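Local coordinates for protein sucrose 6(F)-phosphate phosphorylase (Thermoanaerobacterium thermosaccharolyticum DSM 571, PDB 6S9V) that is a bacterial phosphorylase built on a catalytic (beta/alpha)8 barrel of the alpha-amylase family, at residues L188-L193 against Y232-W237; Y121-I126 against V184-V189; L95-N100 against V208-V213. All coordinates share one frame; numbering follows the deposited sequence.

Contact 1: residues L188-L193 against Y232-W237; sequences LVREFL and YEFLDW
Arg190 and Trp237 join two helices on the outside of the (beta/alpha)8 barrel. Helix 187-202 runs into barrel strand 207-210, and helix 230-244 follows that strand. The segment axes stay 13.0 Å apart and their N-to-C directions differ by 37°. Long side chains therefore span the gap, and no hydrogen bond crosses it.

The main interaction is cation-pi. The Arg190 chain is extended from CG to NE and slides over one face of the indole. Its CZ lies 4.3 Å from the centroid of the five-membered ring of Trp237. Arg190 NH1 drops closer, to 3.3 Å from Trp237 CG. The guanidinium is not flat on the indole, since the two planes are 35° apart.

The aliphatic part of the same side chain uses the other half of the ring system. Arg190 CD makes a CH-pi contact over the six-membered ring of Trp237. Arg190 CB touches the rim of that ring, 3.5 Å from Trp237 CZ2. The Trp237 indole points across to the partner helix because its CG is anti to the backbone N (chi1 171°). The arginine head has a further fixed point. Arg190 NE donates to Val184 O, just ahead of its own helix, which helps set how the guanidinium lies.

Phe234 lies on the side nearer the barrel and is met at its ring edge. Arg190 NH2 comes to that edge, 4.1 Å from Phe234 CD1. The apolar packing belongs to Leu193, which crosses Phe234 at about a right angle. A single methyl group, Leu193 CD1, touches both aromatic edges, at 4.0 Å from Phe234 CE1 and 4.2 Å from Trp237 CZ3.

Contact 2: residues Y121-I126 against V184-V189; sequences YADMFI and VNSHLV
The N-terminal cap of helix 187-202, a helix of the barrel's outer layer, meets the loop that follows helix 107-115. Ser186 is the N-cap residue and Asp123 is its partner in the loop. Ser186 OG donates to Asp123 OD2 at 3.0 Å. It comes from above the carboxylate plane, 53° out of it. With OG anti to the backbone N (chi1 166°), the same hydroxyl oxygen, Ser186 OG, also accepts a weak capping bond from Leu188 N, at 3.1 Å. One serine thus links the loop to the first turn of the helix. The other carboxylate oxygen, Asp123 OD1, forms a salt bridge with Lys130. An acidic group beside a helix N terminus may also be favoured by the helix dipole.

Next to this polar pair lies an apolar patch centred on Met124. Its chain crosses Leu188 at about a right angle, with Met124 CG 3.7 Å from Leu188 CB. The next helix residue packs against the root of the methionine. Val189 CG2 lies 3.8 Å from Met124 CB and also touches its backbone, 3.5 Å from Met124 O.

Contact 3: residues L95-N100 against V208-V213; sequences LDLMVN and VRLDAV
Asp96 and Arg209 form a cross-strand pair between parallel strands 92-97 and 207-210, the third and fourth strands of the (beta/alpha)8 barrel.

Backbone bonds hold the strands together. Arg209 N donates to Leu95 O, Leu97 N to Arg209 O at 2.9 Å, and Asp211 N to Leu97 O at 3.1 Å. The last bond extends the pairing toward the strands' C-terminal ends.

Charged groups gather on the face with Asp96 and Arg209. The two side chains lie side by side and point the same way. One nitrogen, Arg209 NH1, forms salt bridges to two carboxylates: to Asp96 OD2 at 2.8 Å, nearly along its C-O axis but 30° out of the guanidinium plane, and to Asp211 OD1 at 3.2 Å, in the guanidinium plane and on the anti side of that oxygen. Asp96 OD1 is hydrogen-bonded to His53 NE2.

The face with Leu97 and Val208 is apolar and turns to helix 187-202. Leu97 CB packs 3.5 Å from Val208 CG1. Further along, Val99 CG1 touches Leu210 CD2 at 3.8 Å.

A water accepts from Asn100 N and donates to Asp211 O and Asp211 OD2.

Arg209 NE bridges to a sulfate and Asp211 OD1 bonds to a BTB molecule, both probably from the crystallisation liquor. The network probably holds Arg209 and Asp211 in place at the C-terminal strand ends, where this family has its active site; both ligands are consistent with a pocket there.

In the fold
Contact 3 begins first, on barrel strand 92-97, and closes a long loop when the chain returns as strand 207-210. Contact 2 lies wholly within that loop. It closes a shorter one, from the loop after helix 107-115 to the start of helix 187-202. Contact 1 starts where contact 2 ends, and the two share Leu188 and Val189. It crosses contact 3, because its second segment, on helix 230-244, comes after strand 207-210. Packing joins the three. Phe234 CZ lies 4.0 Å from Val99 CB, and Val184 CG1 lies 3.8 Å from Val99 O. Together they tie barrel strands, outer helices and a peripheral loop.

Contact 1: residues L188-L193 against Y232-W237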
loop_
_atom_site.group_PDB
_atom_site.type_symbol
_atom_site.label_atom_id
_atom_site.label_comp_id
_atom_site.label_asym_id
_atom_site.label_seq_id
_atom_site.Cartn_x
_atom_site.Cartn_y
_atom_site.Cartn_z
ATOM N N LEU A 188 -3.228 -2.022 -27.325
ATOM C CA LEU A 188 -4.486 -2.496 -26.761
ATOM C C LEU A 188 -4.502 -2.368 -25.241
ATOM O O LEU A 188 -5.542 -2.051 -24.651
ATOM C CB LEU A 188 -4.718 -3.947 -27.166
ATOM C CG LEU A 188 -4.909 -4.212 -28.658
ATOM C CD1 LEU A 188 -5.034 -5.714 -28.888
ATOM C CD2 LEU A 188 -6.123 -3.472 -29.210
ATOM N N VAL A 189 -3.367 -2.632 -24.592
ATOM C CA VAL A 189 -3.289 -2.505 -23.144
ATOM C C VAL A 189 -3.379 -1.043 -22.727
ATOM O O VAL A 189 -4.025 -0.706 -21.730
ATOM C CB VAL A 189 -2.000 -3.159 -22.616
ATOM C CG1 VAL A 189 -1.776 -2.771 -21.155
ATOM C CG2 VAL A 189 -2.066 -4.666 -22.782
ATOM N N ARG A 190 -2.733 -0.149 -23.470
ATOM C CA ARG A 190 -2.805 1.259 -23.098
ATOM C C ARG A 190 -4.227 1.778 -23.244
ATOM O O ARG A 190 -4.693 2.553 -22.401
ATOM C CB ARG A 190 -1.814 2.072 -23.926
ATOM C CG ARG A 190 -0.390 1.642 -23.615
ATOM C CD ARG A 190 0.669 2.616 -24.044
ATOM N NE ARG A 190 1.946 2.213 -23.452
ATOM C CZ ARG A 190 2.999 3.007 -23.290
ATOM N NH1 ARG A 190 2.952 4.279 -23.670
ATOM N NH2 ARG A 190 4.105 2.524 -22.737
ATOM N N GLU A 191 -4.943 1.330 -24.283
ATOM C CA GLU A 191 -6.353 1.677 -24.425
ATOM C C GLU A 191 -7.165 1.131 -23.258
ATOM O O GLU A 191 -8.058 1.811 -22.735
ATOM C CB GLU A 191 -6.900 1.113 -25.740
ATOM C CG GLU A 191 -6.381 1.786 -27.000
ATOM C CD GLU A 191 -6.849 1.086 -28.269
ATOM O OE1 GLU A 191 -7.293 -0.078 -28.187
ATOM O OE2 GLU A 191 -6.775 1.700 -29.352
ATOM N N PHE A 192 -6.880 -0.110 -22.859
ATOM C CA PHE A 192 -7.553 -0.732 -21.722
ATOM C C PHE A 192 -7.341 0.068 -20.444
ATOM O O PHE A 192 -8.297 0.371 -19.722
ATOM C CB PHE A 192 -7.037 -2.163 -21.570
ATOM C CG PHE A 192 -7.515 -2.871 -20.335
ATOM C CD1 PHE A 192 -8.815 -3.344 -20.248
ATOM C CD2 PHE A 192 -6.655 -3.088 -19.275
ATOM C CE1 PHE A 192 -9.251 -4.006 -19.113
ATOM C CE2 PHE A 192 -7.087 -3.756 -18.139
ATOM C CZ PHE A 192 -8.385 -4.214 -18.065
ATOM N N LEU A 193 -6.092 0.440 -20.158
ATOM C CA LEU A 193 -5.808 1.203 -18.950
ATOM C C LEU A 193 -6.469 2.576 -19.003
ATOM O O LEU A 193 -6.989 3.057 -17.993
ATOM C CB LEU A 193 -4.298 1.336 -18.749
ATOM C CG LEU A 193 -3.515 0.031 -18.576
ATOM C CD1 LEU A 193 -2.030 0.317 -18.440
ATOM C CD2 LEU A 193 -4.013 -0.766 -17.377
ATOM N N TYR A 232 10.399 4.274 -16.872
ATOM C CA TYR A 232 10.031 5.684 -16.768
ATOM C C TYR A 232 9.215 6.151 -17.967
ATOM O O TYR A 232 8.406 7.081 -17.845
ATOM C CB TYR A 232 11.293 6.533 -16.586
ATOM C CG TYR A 232 11.668 6.664 -15.131
ATOM C CD1 TYR A 232 10.964 7.520 -14.301
ATOM C CD2 TYR A 232 12.699 5.918 -14.576
ATOM C CE1 TYR A 232 11.273 7.642 -12.972
ATOM C CE2 TYR A 232 13.019 6.037 -13.232
ATOM C CZ TYR A 232 12.300 6.906 -12.438
ATOM O OH TYR A 232 12.587 7.060 -11.100
ATOM N N GLU A 233 9.391 5.515 -19.125
ATOM C CA GLU A 233 8.557 5.834 -20.277
ATOM C C GLU A 233 7.100 5.462 -20.017
ATOM O O GLU A 233 6.181 6.198 -20.403
ATOM C CB GLU A 233 9.094 5.105 -21.507
ATOM C CG GLU A 233 10.549 5.421 -21.820
ATOM C CD GLU A 233 11.077 4.622 -22.992
ATOM O OE1 GLU A 233 10.391 4.570 -24.033
ATOM O OE2 GLU A 233 12.177 4.039 -22.868
ATOM N N PHE A 234 6.869 4.320 -19.364
ATOM C CA PHE A 234 5.514 3.944 -18.978
ATOM C C PHE A 234 4.975 4.864 -17.889
ATOM O O PHE A 234 3.826 5.313 -17.955
ATOM C CB PHE A 234 5.483 2.495 -18.494
ATOM C CG PHE A 234 4.145 2.070 -17.960
ATOM C CD1 PHE A 234 3.111 1.751 -18.830
ATOM C CD2 PHE A 234 3.910 2.014 -16.598
ATOM C CE1 PHE A 234 1.874 1.377 -18.350
ATOM C CE2 PHE A 234 2.675 1.632 -16.113
ATOM C CZ PHE A 234 1.655 1.309 -16.994
ATOM N N LEU A 235 5.779 5.127 -16.855
ATOM C CA LEU A 235 5.322 5.995 -15.774
ATOM C C LEU A 235 4.962 7.378 -16.298
ATOM O O LEU A 235 3.917 7.935 -15.938
ATOM C CB LEU A 235 6.392 6.093 -14.692
ATOM C CG LEU A 235 6.644 4.831 -13.874
ATOM C CD1 LEU A 235 7.852 5.016 -12.970
ATOM C CD2 LEU A 235 5.406 4.461 -13.055
ATOM N N ASP A 236 5.808 7.947 -17.159
ATOM C CA ASP A 236 5.516 9.268 -17.699
ATOM C C ASP A 236 4.231 9.246 -18.510
ATOM O O ASP A 236 3.389 10.142 -18.377
ATOM C CB ASP A 236 6.676 9.762 -18.570
ATOM C CG ASP A 236 7.935 10.050 -17.768
ATOM O OD1 ASP A 236 7.848 10.177 -16.528
ATOM O OD2 ASP A 236 9.017 10.159 -18.385
ATOM N N TRP A 237 4.061 8.222 -19.356
ATOM C CA TRP A 237 2.833 8.086 -20.123
ATOM C C TRP A 237 1.627 7.998 -19.203
ATOM O O TRP A 237 0.631 8.707 -19.388
ATOM C CB TRP A 237 2.900 6.850 -21.028
ATOM C CG TRP A 237 1.569 6.558 -21.660
ATOM C CD1 TRP A 237 1.066 7.112 -22.797
ATOM C CD2 TRP A 237 0.572 5.650 -21.182
ATOM N NE1 TRP A 237 -0.185 6.612 -23.055
ATOM C CE2 TRP A 237 -0.511 5.711 -22.079
ATOM C CE3 TRP A 237 0.487 4.792 -20.081
ATOM C CZ2 TRP A 237 -1.664 4.951 -21.908
ATOM C CZ3 TRP A 237 -0.652 4.038 -19.915
ATOM C CH2 TRP A 237 -1.714 4.120 -20.822
#

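Contact 2: residues Y121-I126 against V184-V189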
loop_
_atom_site.group_PDB
_atom_site.type_symbol
_atom_site.label_atom_id
_atom_site.label_comp_id
_atom_site.label_asym_id
_atom_site.label_seq_id
_atom_site.Cartn_x
_atom_site.Cartn_y
_atom_site.Cartn_z
ATOM N N TYR A 121 -7.339 -9.974 -28.954
ATOM C CA TYR A 121 -6.696 -9.568 -27.712
ATOM C C TYR A 121 -5.360 -10.259 -27.469
ATOM O O TYR A 121 -4.752 -10.037 -26.416
ATOM C CB TYR A 121 -7.621 -9.856 -26.520
ATOM C CG TYR A 121 -9.009 -9.280 -26.651
ATOM C CD1 TYR A 121 -9.214 -7.911 -26.629
ATOM C CD2 TYR A 121 -10.116 -10.106 -26.797
ATOM C CE1 TYR A 121 -10.481 -7.374 -26.749
ATOM C CE2 TYR A 121 -11.390 -9.579 -26.914
ATOM C CZ TYR A 121 -11.565 -8.211 -26.889
ATOM O OH TYR A 121 -12.824 -7.669 -27.006
ATOM N N ALA A 122 -4.877 -11.068 -28.415
ATOM C CA ALA A 122 -3.662 -11.845 -28.186
ATOM C C ALA A 122 -2.498 -10.951 -27.775
ATOM O O ALA A 122 -1.710 -11.310 -26.889
ATOM C CB ALA A 122 -3.308 -12.639 -29.445
ATOM N N ASP A 123 -2.389 -9.769 -28.386
ATOM C CA ASP A 123 -1.261 -8.873 -28.149
ATOM C C ASP A 123 -1.293 -8.214 -26.776
ATOM O O ASP A 123 -0.309 -7.566 -26.400
ATOM C CB ASP A 123 -1.238 -7.792 -29.238
ATOM C CG ASP A 123 0.043 -6.965 -29.231
ATOM O OD1 ASP A 123 1.142 -7.555 -29.214
ATOM O OD2 ASP A 123 -0.057 -5.719 -29.246
ATOM N N MET A 124 -2.386 -8.353 -26.020
ATOM C CA MET A 124 -2.429 -7.788 -24.678
ATOM C C MET A 124 -1.559 -8.560 -23.696
ATOM O O MET A 124 -1.245 -8.035 -22.622
ATOM C CB MET A 124 -3.865 -7.758 -24.150
ATOM C CG MET A 124 -4.783 -6.809 -24.879
ATOM S SD MET A 124 -6.474 -6.868 -24.261
ATOM C CE MET A 124 -6.257 -6.126 -22.654
ATOM N N PHE A 125 -1.156 -9.781 -24.040
ATOM C CA PHE A 125 -0.474 -10.676 -23.116
ATOM C C PHE A 125 0.945 -10.957 -23.585
ATOM O O PHE A 125 1.282 -10.811 -24.763
ATOM C CB PHE A 125 -1.278 -11.976 -22.966
ATOM C CG PHE A 125 -2.739 -11.729 -22.716
ATOM C CD1 PHE A 125 -3.161 -11.187 -21.515
ATOM C CD2 PHE A 125 -3.681 -11.984 -23.698
ATOM C CE1 PHE A 125 -4.503 -10.928 -21.284
ATOM C CE2 PHE A 125 -5.017 -11.720 -23.478
ATOM C CZ PHE A 125 -5.428 -11.187 -22.276
ATOM N N ILE A 126 1.787 -11.337 -22.628
ATOM C CA ILE A 126 3.215 -11.554 -22.903
ATOM C C ILE A 126 3.367 -13.035 -23.224
ATOM O O ILE A 126 3.783 -13.855 -22.405
ATOM C CB ILE A 126 4.105 -11.103 -21.738
ATOM C CG1 ILE A 126 3.835 -9.638 -21.384
ATOM C CG2 ILE A 126 5.576 -11.294 -22.093
ATOM C CD1 ILE A 126 4.592 -9.144 -20.156
ATOM N N VAL A 184 2.434 -3.906 -21.459
ATOM C CA VAL A 184 2.192 -2.467 -21.456
ATOM C C VAL A 184 2.749 -1.771 -22.692
ATOM O O VAL A 184 2.479 -0.582 -22.893
ATOM C CB VAL A 184 2.758 -1.803 -20.181
ATOM C CG1 VAL A 184 2.115 -2.408 -18.945
ATOM C CG2 VAL A 184 4.275 -1.912 -20.117
ATOM N N ASN A 185 3.528 -2.471 -23.518
ATOM C CA ASN A 185 3.918 -1.952 -24.825
ATOM C C ASN A 185 2.813 -2.078 -25.867
ATOM O O ASN A 185 2.922 -1.477 -26.940
ATOM C CB ASN A 185 5.167 -2.668 -25.334
ATOM C CG ASN A 185 6.374 -2.412 -24.466
ATOM O OD1 ASN A 185 6.526 -1.331 -23.900
ATOM N ND2 ASN A 185 7.237 -3.414 -24.346
ATOM N N SER A 186 1.768 -2.845 -25.581
ATOM C CA SER A 186 0.693 -3.060 -26.537
ATOM C C SER A 186 -0.262 -1.874 -26.534
ATOM O O SER A 186 -0.726 -1.440 -25.474
ATOM C CB SER A 186 -0.074 -4.338 -26.198
ATOM O OG SER A 186 -1.298 -4.398 -26.909
ATOM N N HIS A 187 -0.566 -1.363 -27.728
ATOM C CA HIS A 187 -1.570 -0.317 -27.863
ATOM C C HIS A 187 -2.889 -0.737 -27.231
ATOM O O HIS A 187 -3.599 0.087 -26.642
ATOM C CB HIS A 187 -1.766 0.007 -29.346
ATOM C CG HIS A 187 -2.878 0.968 -29.617
ATOM N ND1 HIS A 187 -2.848 2.281 -29.197
ATOM C CD2 HIS A 187 -4.046 0.812 -30.284
ATOM C CE1 HIS A 187 -3.954 2.890 -29.588
ATOM N NE2 HIS A 187 -4.697 2.020 -30.249
ATOM N N LEU A 188 -3.228 -2.022 -27.325
ATOM C CA LEU A 188 -4.486 -2.496 -26.761
ATOM C C LEU A 188 -4.502 -2.368 -25.241
ATOM O O LEU A 188 -5.542 -2.051 -24.651
ATOM C CB LEU A 188 -4.718 -3.947 -27.166
ATOM C CG LEU A 188 -4.909 -4.212 -28.658
ATOM C CD1 LEU A 188 -5.034 -5.714 -28.888
ATOM C CD2 LEU A 188 -6.123 -3.472 -29.210
ATOM N N VAL A 189 -3.367 -2.632 -24.592
ATOM C CA VAL A 189 -3.289 -2.505 -23.144
ATOM C C VAL A 189 -3.379 -1.043 -22.727
ATOM O O VAL A 189 -4.025 -0.706 -21.730
ATOM C CB VAL A 189 -2.000 -3.159 -22.616
ATOM C CG1 VAL A 189 -1.776 -2.771 -21.155
ATOM C CG2 VAL A 189 -2.066 -4.666 -22.782
#

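Contact 3: residues L95-N100 against V208-V213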
loop_
_atom_site.group_PDB
_atom_site.type_symbol
_atom_site.label_atom_id
_atom_site.label_comp_id
_atom_site.label_asym_id
_atom_site.label_seq_id
_atom_site.Cartn_x
_atom_site.Cartn_y
_atom_site.Cartn_z
ATOM N N LEU A 95 -8.319 4.105 -5.406
ATOM C CA LEU A 95 -8.518 2.750 -5.901
ATOM C C LEU A 95 -7.258 2.232 -6.580
ATOM O O LEU A 95 -6.399 3.005 -7.005
ATOM C CB LEU A 95 -9.676 2.678 -6.899
ATOM C CG LEU A 95 -11.091 2.944 -6.402
ATOM C CD1 LEU A 95 -12.074 2.756 -7.563
ATOM C CD2 LEU A 95 -11.449 2.027 -5.235
ATOM N N ASP A 96 -7.182 0.907 -6.702
ATOM C CA ASP A 96 -6.060 0.235 -7.341
ATOM C C ASP A 96 -6.286 0.048 -8.833
ATOM O O ASP A 96 -7.373 -0.351 -9.266
ATOM C CB ASP A 96 -5.840 -1.160 -6.743
ATOM C CG ASP A 96 -5.366 -1.122 -5.321
ATOM O OD1 ASP A 96 -6.202 -0.993 -4.402
ATOM O OD2 ASP A 96 -4.146 -1.246 -5.135
ATOM N N LEU A 97 -5.225 0.266 -9.606
ATOM C CA LEU A 97 -5.143 -0.155 -10.997
ATOM C C LEU A 97 -4.057 -1.220 -11.085
ATOM O O LEU A 97 -2.900 -0.964 -10.733
ATOM C CB LEU A 97 -4.826 1.028 -11.915
ATOM C CG LEU A 97 -4.638 0.700 -13.394
ATOM C CD1 LEU A 97 -5.903 0.031 -13.941
ATOM C CD2 LEU A 97 -4.301 1.958 -14.177
ATOM N N MET A 98 -4.435 -2.423 -11.506
ATOM C CA MET A 98 -3.473 -3.522 -11.622
ATOM C C MET A 98 -2.789 -3.400 -12.980
ATOM O O MET A 98 -3.100 -4.096 -13.952
ATOM C CB MET A 98 -4.164 -4.863 -11.429
ATOM C CG MET A 98 -4.238 -5.310 -9.949
ATOM S SD MET A 98 -4.986 -4.142 -8.765
ATOM C CE MET A 98 -6.720 -4.222 -9.236
ATOM N N VAL A 99 -1.818 -2.484 -13.044
ATOM C CA VAL A 99 -1.157 -2.226 -14.313
ATOM C C VAL A 99 -0.369 -3.436 -14.797
ATOM O O VAL A 99 -0.042 -3.514 -15.986
ATOM C CB VAL A 99 -0.213 -1.002 -14.244
ATOM C CG1 VAL A 99 -1.003 0.286 -14.100
ATOM C CG2 VAL A 99 0.794 -1.156 -13.114
ATOM N N ASN A 100 -0.044 -4.384 -13.912
ATOM C CA ASN A 100 0.825 -5.488 -14.297
ATOM C C ASN A 100 0.074 -6.710 -14.806
ATOM O O ASN A 100 0.637 -7.474 -15.595
ATOM C CB ASN A 100 1.718 -5.913 -13.117
ATOM C CG ASN A 100 2.735 -6.981 -13.503
ATOM O OD1 ASN A 100 3.658 -6.727 -14.278
ATOM N ND2 ASN A 100 2.580 -8.181 -12.945
ATOM N N VAL A 208 -5.117 7.026 -7.758
ATOM C CA VAL A 208 -5.043 5.652 -8.243
ATOM C C VAL A 208 -3.694 5.076 -7.848
ATOM O O VAL A 208 -2.643 5.631 -8.197
ATOM C CB VAL A 208 -5.257 5.551 -9.759
ATOM C CG1 VAL A 208 -4.896 4.158 -10.263
ATOM C CG2 VAL A 208 -6.712 5.851 -10.095
ATOM N N ARG A 209 -3.727 3.952 -7.143
ATOM C CA ARG A 209 -2.534 3.223 -6.756
ATOM C C ARG A 209 -2.148 2.278 -7.886
ATOM O O ARG A 209 -2.969 1.474 -8.337
ATOM C CB ARG A 209 -2.813 2.438 -5.472
ATOM C CG ARG A 209 -1.707 1.498 -4.980
ATOM C CD ARG A 209 -2.218 0.761 -3.733
ATOM N NE ARG A 209 -1.225 -0.086 -3.071
ATOM C CZ ARG A 209 -0.892 -1.314 -3.464
ATOM N NH1 ARG A 209 -1.450 -1.846 -4.550
ATOM N NH2 ARG A 209 0.008 -2.004 -2.775
ATOM N N LEU A 210 -0.903 2.376 -8.341
ATOM C CA LEU A 210 -0.389 1.492 -9.385
ATOM C C LEU A 210 0.213 0.260 -8.720
ATOM O O LEU A 210 1.366 0.269 -8.281
ATOM C CB LEU A 210 0.638 2.217 -10.243
ATOM C CG LEU A 210 0.137 3.439 -11.017
ATOM C CD1 LEU A 210 1.166 3.858 -12.035
ATOM C CD2 LEU A 210 -1.196 3.181 -11.703
ATOM N N ASP A 211 -0.564 -0.817 -8.683
ATOM C CA ASP A 211 -0.131 -2.046 -8.039
ATOM C C ASP A 211 0.996 -2.703 -8.831
ATOM O O ASP A 211 0.917 -2.829 -10.055
ATOM C CB ASP A 211 -1.316 -3.004 -7.925
ATOM C CG ASP A 211 -0.915 -4.361 -7.389
ATOM O OD1 ASP A 211 -0.514 -4.438 -6.211
ATOM O OD2 ASP A 211 -1.012 -5.356 -8.139
ATOM N N ALA A 212 2.047 -3.120 -8.124
ATOM C CA ALA A 212 3.118 -3.921 -8.709
ATOM C C ALA A 212 3.710 -3.243 -9.943
ATOM O O ALA A 212 4.163 -3.905 -10.874
ATOM C CB ALA A 212 2.621 -5.330 -9.056
ATOM N N VAL A 213 3.739 -1.908 -9.946
ATOM C CA VAL A 213 4.185 -1.197 -11.140
ATOM C C VAL A 213 5.634 -1.538 -11.469
ATOM O O VAL A 213 6.032 -1.536 -12.643
ATOM C CB VAL A 213 3.981 0.323 -10.961
ATOM C CG1 VAL A 213 4.904 0.880 -9.888
ATOM C CG2 VAL A 213 4.184 1.046 -12.299
HETATM O O HOH W 1 -0.707 -4.853 -10.993
#